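Long-range contact in SIS domain protein (Listeria monocytogenes str. 4b F2365, PDB 3FXA), which probably binds a sugar phosphate and may act as a sugar-phosphate isomerase: residues R24-T37 with A137-P149. Residues are numbered along the deposited sequence; the frame is centred on the assembly and turned at random.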
loop_
_atom_site.group_PDB
_atom_site.type_symbol
_atom_site.label_atom_id
_atom_site.label_comp_id
_atom_site.label_asym_id
_atom_site.label_seq_id
_atom_site.Cartn_x
_atom_site.Cartn_y
_atom_site.Cartn_z
ATOM N N ARG A 24 18.014 25.760 2.433
ATOM C CA ARG A 24 18.529 25.861 3.812
ATOM C C ARG A 24 18.927 24.525 4.465
ATOM O O ARG A 24 19.330 24.495 5.647
ATOM C CB ARG A 24 17.516 26.579 4.711
ATOM C CG ARG A 24 17.388 28.065 4.442
ATOM C CD ARG A 24 16.596 28.793 5.532
ATOM N NE ARG A 24 17.238 28.724 6.857
ATOM C CZ ARG A 24 16.822 28.031 7.936
ATOM N NH1 ARG A 24 15.697 27.304 7.951
ATOM N NH2 ARG A 24 17.549 28.088 9.056
ATOM N N LEU A 25 18.866 23.412 3.724
ATOM C CA LEU A 25 19.197 22.114 4.320
ATOM C C LEU A 25 20.557 22.022 5.032
ATOM O O LEU A 25 20.618 21.436 6.098
ATOM C CB LEU A 25 18.931 20.938 3.349
ATOM C CG LEU A 25 17.448 20.586 3.188
ATOM C CD1 LEU A 25 17.267 19.572 2.065
ATOM C CD2 LEU A 25 16.894 20.004 4.501
ATOM N N PRO A 26 21.630 22.650 4.493
ATOM C CA PRO A 26 22.901 22.633 5.215
ATOM C C PRO A 26 22.880 23.231 6.655
ATOM O O PRO A 26 23.621 22.747 7.516
ATOM C CB PRO A 26 23.820 23.456 4.306
ATOM C CG PRO A 26 23.254 23.289 2.957
ATOM C CD PRO A 26 21.777 23.289 3.169
ATOM N N GLU A 27 22.014 24.216 6.906
ATOM C CA GLU A 27 21.881 24.875 8.215
ATOM C C GLU A 27 21.079 24.082 9.257
ATOM O O GLU A 27 21.356 24.194 10.460
ATOM C CB GLU A 27 21.227 26.253 8.061
ATOM C CG GLU A 27 21.915 27.223 7.112
ATOM C CD GLU A 27 21.105 28.510 6.904
ATOM O OE1 GLU A 27 20.272 28.868 7.776
ATOM O OE2 GLU A 27 21.301 29.163 5.858
ATOM N N VAL A 28 20.117 23.275 8.784
ATOM C CA VAL A 28 19.170 22.546 9.642
ATOM C C VAL A 28 19.484 21.046 9.813
ATOM O O VAL A 28 18.895 20.392 10.678
ATOM C CB VAL A 28 17.727 22.751 9.123
ATOM C CG1 VAL A 28 17.430 24.281 8.933
ATOM C CG2 VAL A 28 17.509 21.974 7.829
ATOM N N THR A 29 20.386 20.506 8.990
ATOM C CA THR A 29 20.866 19.142 9.121
ATOM C C THR A 29 22.208 19.127 9.886
ATOM O O THR A 29 22.847 20.201 10.113
ATOM C CB THR A 29 21.016 18.440 7.744
ATOM O OG1 THR A 29 21.874 19.213 6.898
ATOM C CG2 THR A 29 19.684 18.275 7.026
ATOM N N SER A 30 22.618 17.914 10.267
ATOM C CA SER A 30 23.869 17.645 10.975
ATOM C C SER A 30 24.854 16.991 10.030
ATOM O O SER A 30 24.576 15.903 9.492
ATOM C CB SER A 30 23.635 16.709 12.179
ATOM O OG SER A 30 24.868 16.217 12.702
ATOM N N GLU A 31 26.026 17.624 9.838
ATOM C CA GLU A 31 27.068 17.007 9.005
ATOM C C GLU A 31 27.493 15.610 9.490
ATOM O O GLU A 31 27.627 14.694 8.679
ATOM C CB GLU A 31 28.289 17.925 8.868
ATOM C CG GLU A 31 27.956 19.127 8.026
ATOM C CD GLU A 31 29.142 20.038 7.749
ATOM O OE1 GLU A 31 30.200 19.863 8.386
ATOM O OE2 GLU A 31 28.985 20.939 6.881
ATOM N N GLU A 32 27.683 15.466 10.803
ATOM C CA GLU A 32 28.024 14.170 11.401
ATOM C C GLU A 32 26.947 13.137 11.039
ATOM O O GLU A 32 27.262 12.047 10.528
ATOM C CB GLU A 32 28.247 14.290 12.924
ATOM C CG GLU A 32 29.625 14.884 13.268
ATOM C CD GLU A 32 29.896 14.938 14.767
ATOM O OE1 GLU A 32 29.025 15.430 15.519
ATOM O OE2 GLU A 32 30.992 14.507 15.189
ATOM N N ALA A 33 25.677 13.485 11.238
ATOM C CA ALA A 33 24.570 12.543 10.913
ATOM C C ALA A 33 24.495 12.179 9.434
ATOM O O ALA A 33 24.256 11.041 9.090
ATOM C CB ALA A 33 23.231 13.077 11.398
ATOM N N LEU A 34 24.701 13.161 8.550
ATOM C CA LEU A 34 24.696 12.929 7.095
ATOM C C LEU A 34 25.744 11.888 6.687
ATOM O O LEU A 34 25.454 10.903 5.976
ATOM C CB LEU A 34 24.930 14.259 6.351
ATOM C CG LEU A 34 23.767 15.261 6.425
ATOM C CD1 LEU A 34 24.186 16.711 6.126
ATOM C CD2 LEU A 34 22.636 14.861 5.468
ATOM N N VAL A 35 26.961 12.073 7.180
ATOM C CA VAL A 35 28.058 11.160 6.860
ATOM C C VAL A 35 27.844 9.767 7.469
ATOM O O VAL A 35 27.983 8.752 6.762
ATOM C CB VAL A 35 29.413 11.757 7.283
ATOM C CG1 VAL A 35 30.525 10.705 7.143
ATOM C CG2 VAL A 35 29.684 13.031 6.437
ATOM N N LYS A 36 27.456 9.739 8.750
ATOM C CA LYS A 36 27.208 8.476 9.463
ATOM C C LYS A 36 26.089 7.692 8.786
ATOM O O LYS A 36 26.200 6.469 8.611
ATOM C CB LYS A 36 26.893 8.676 10.951
ATOM C CG LYS A 36 28.073 8.979 11.862
ATOM C CD LYS A 36 27.677 8.629 13.315
ATOM C CE LYS A 36 28.765 8.937 14.331
ATOM N NZ LYS A 36 28.409 8.395 15.680
ATOM N N THR A 37 25.052 8.401 8.331
ATOM C CA THR A 37 23.937 7.753 7.639
ATOM C C THR A 37 24.393 7.130 6.313
ATOM O O THR A 37 24.004 6.007 6.004
ATOM C CB THR A 37 22.752 8.744 7.470
ATOM O OG1 THR A 37 22.352 9.197 8.782
ATOM C CG2 THR A 37 21.569 8.128 6.744
ATOM N N ALA A 137 17.334 7.378 19.286
ATOM C CA ALA A 137 18.002 6.988 18.054
ATOM C C ALA A 137 19.480 6.720 18.233
ATOM O O ALA A 137 20.130 7.354 19.057
ATOM C CB ALA A 137 17.817 8.066 16.980
ATOM N N ASP A 138 20.000 5.797 17.431
ATOM C CA ASP A 138 21.450 5.568 17.325
ATOM C C ASP A 138 22.055 6.693 16.472
ATOM O O ASP A 138 23.203 7.082 16.689
ATOM C CB ASP A 138 21.733 4.209 16.718
ATOM C CG ASP A 138 21.211 3.090 17.578
ATOM O OD1 ASP A 138 21.554 3.066 18.789
ATOM O OD2 ASP A 138 20.443 2.254 17.074
ATOM N N ILE A 139 21.291 7.150 15.483
ATOM C CA ILE A 139 21.638 8.340 14.689
ATOM C C ILE A 139 20.426 9.274 14.734
ATOM O O ILE A 139 19.376 8.959 14.144
ATOM C CB ILE A 139 21.989 8.024 13.220
ATOM C CG1 ILE A 139 23.183 7.079 13.116
ATOM C CG2 ILE A 139 22.327 9.300 12.457
ATOM C CD1 ILE A 139 23.355 6.484 11.729
ATOM N N PHE A 140 20.544 10.384 15.459
ATOM C CA PHE A 140 19.550 11.467 15.433
ATOM C C PHE A 140 19.897 12.246 14.140
ATOM O O PHE A 140 21.048 12.700 13.964
ATOM C CB PHE A 140 19.643 12.359 16.686
ATOM C CG PHE A 140 18.949 13.693 16.570
ATOM C CD1 PHE A 140 17.667 13.818 16.049
ATOM C CD2 PHE A 140 19.597 14.854 17.031
ATOM C CE1 PHE A 140 17.035 15.067 15.967
ATOM C CE2 PHE A 140 18.970 16.099 16.971
ATOM C CZ PHE A 140 17.699 16.210 16.429
ATOM N N PHE A 141 18.905 12.332 13.247
ATOM C CA PHE A 141 19.034 12.943 11.927
ATOM C C PHE A 141 18.127 14.179 11.925
ATOM O O PHE A 141 16.950 14.094 11.537
ATOM C CB PHE A 141 18.670 11.923 10.847
ATOM C CG PHE A 141 19.031 12.349 9.427
ATOM C CD1 PHE A 141 18.286 13.330 8.736
ATOM C CD2 PHE A 141 20.060 11.706 8.741
ATOM C CE1 PHE A 141 18.602 13.700 7.411
ATOM C CE2 PHE A 141 20.395 12.063 7.406
ATOM C CZ PHE A 141 19.664 13.055 6.732
ATOM N N PRO A 142 18.662 15.333 12.370
ATOM C CA PRO A 142 17.848 16.550 12.396
ATOM C C PRO A 142 17.485 17.081 11.009
ATOM O O PRO A 142 18.304 17.059 10.100
ATOM C CB PRO A 142 18.738 17.570 13.122
ATOM C CG PRO A 142 20.121 17.017 12.977
ATOM C CD PRO A 142 19.982 15.556 13.001
ATOM N N VAL A 143 16.247 17.524 10.865
ATOM C CA VAL A 143 15.738 18.162 9.638
ATOM C C VAL A 143 14.591 19.059 10.101
ATOM O O VAL A 143 13.775 18.629 10.929
ATOM C CB VAL A 143 15.248 17.141 8.579
ATOM C CG1 VAL A 143 14.372 16.068 9.210
ATOM C CG2 VAL A 143 14.519 17.860 7.348
ATOM N N SER A 144 14.545 20.300 9.620
ATOM C CA SER A 144 13.501 21.230 10.025
ATOM C C SER A 144 13.330 22.302 8.970
ATOM O O SER A 144 14.178 22.426 8.079
ATOM C CB SER A 144 13.814 21.851 11.407
ATOM O OG SER A 144 14.918 22.753 11.352
ATOM N N VAL A 145 12.211 23.011 9.070
ATOM C CA VAL A 145 11.850 24.134 8.194
ATOM C C VAL A 145 11.356 25.282 9.074
ATOM O O VAL A 145 10.704 25.049 10.105
ATOM C CB VAL A 145 10.803 23.715 7.149
ATOM C CG1 VAL A 145 11.363 22.575 6.281
ATOM C CG2 VAL A 145 9.496 23.268 7.801
ATOM N N SER A 146 11.705 26.504 8.677
ATOM C CA SER A 146 11.353 27.726 9.411
ATOM C C SER A 146 10.058 28.402 8.946
ATOM O O SER A 146 9.517 29.242 9.671
ATOM C CB SER A 146 12.499 28.733 9.280
ATOM O OG SER A 146 12.751 29.045 7.919
ATOM N N LYS A 147 9.592 28.056 7.743
ATOM C CA LYS A 147 8.405 28.648 7.128
ATOM C C LYS A 147 7.619 27.582 6.362
ATOM O O LYS A 147 8.167 26.942 5.462
ATOM C CB LYS A 147 8.828 29.754 6.165
ATOM N N GLU A 148 6.352 27.394 6.740
ATOM C CA GLU A 148 5.435 26.454 6.070
ATOM C C GLU A 148 4.475 27.294 5.217
ATOM O O GLU A 148 3.858 28.220 5.745
ATOM C CB GLU A 148 4.677 25.594 7.081
ATOM C CG GLU A 148 5.441 24.367 7.599
ATOM C CD GLU A 148 5.671 23.294 6.532
ATOM O OE1 GLU A 148 5.020 23.317 5.461
ATOM O OE2 GLU A 148 6.512 22.413 6.759
ATOM N N PRO A 149 4.328 26.965 3.911
ATOM C CA PRO A 149 3.531 27.814 3.016
ATOM C C PRO A 149 2.018 27.857 3.173
ATOM O O PRO A 149 1.418 28.796 2.653
ATOM C CB PRO A 149 3.906 27.296 1.623
ATOM C CG PRO A 149 4.360 25.928 1.813
ATOM C CD PRO A 149 4.872 25.793 3.198
HETATM O O HOH W 1 13.669 26.461 6.366
HETATM O O HOH W 2 17.160 21.526 12.432
HETATM O O HOH W 3 20.644 15.698 9.736
#
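The Phe141 ring meets Leu34 and Thr37 where residues 24-37 lie along strand 139-142 and the chain that follows it. The Phe141 side chain leaves the strand with CG anti to the backbone N (chi1 -168°), which carries the ring to these two residues. Leu34 CD2 touches Phe141 CZ at 3.7 Å. Thr37 OG1 lies in the ring plane at the edge, 3.4 Å from Phe141 CD2. That hydroxyl donates to Ala33 O, one turn back in its own helix, so its rotation is fixed. Phe167 of helix 157-177 stacks on the same ring.

Ile139 turns CG2 to Ala33 CB and Thr37 OG1, while its CD1 reaches the backbone of Lys36. Ala33 CB also rests 3.4 Å from Phe140 O. The axes of helix 31-37 and strand 139-142 come within 7.9 Å of each other.

Val28 packs its branches on Ser144, with CG2 of Val28 3.4 Å from Ser144 O. No direct hydrogen bond joins the segments; three waters do so instead. One links Arg24 NH1 to Ser146 N, another Val28 O to Ser144 OG, and a third Ser30 N to Pro142 O. Thr29 CA adds a CH-O contact to Pro142 O.

Helix 31-43 thus packs across the edge strand of the five-stranded parallel sheet, within the alpha-beta-alpha sandwich of the SIS fold.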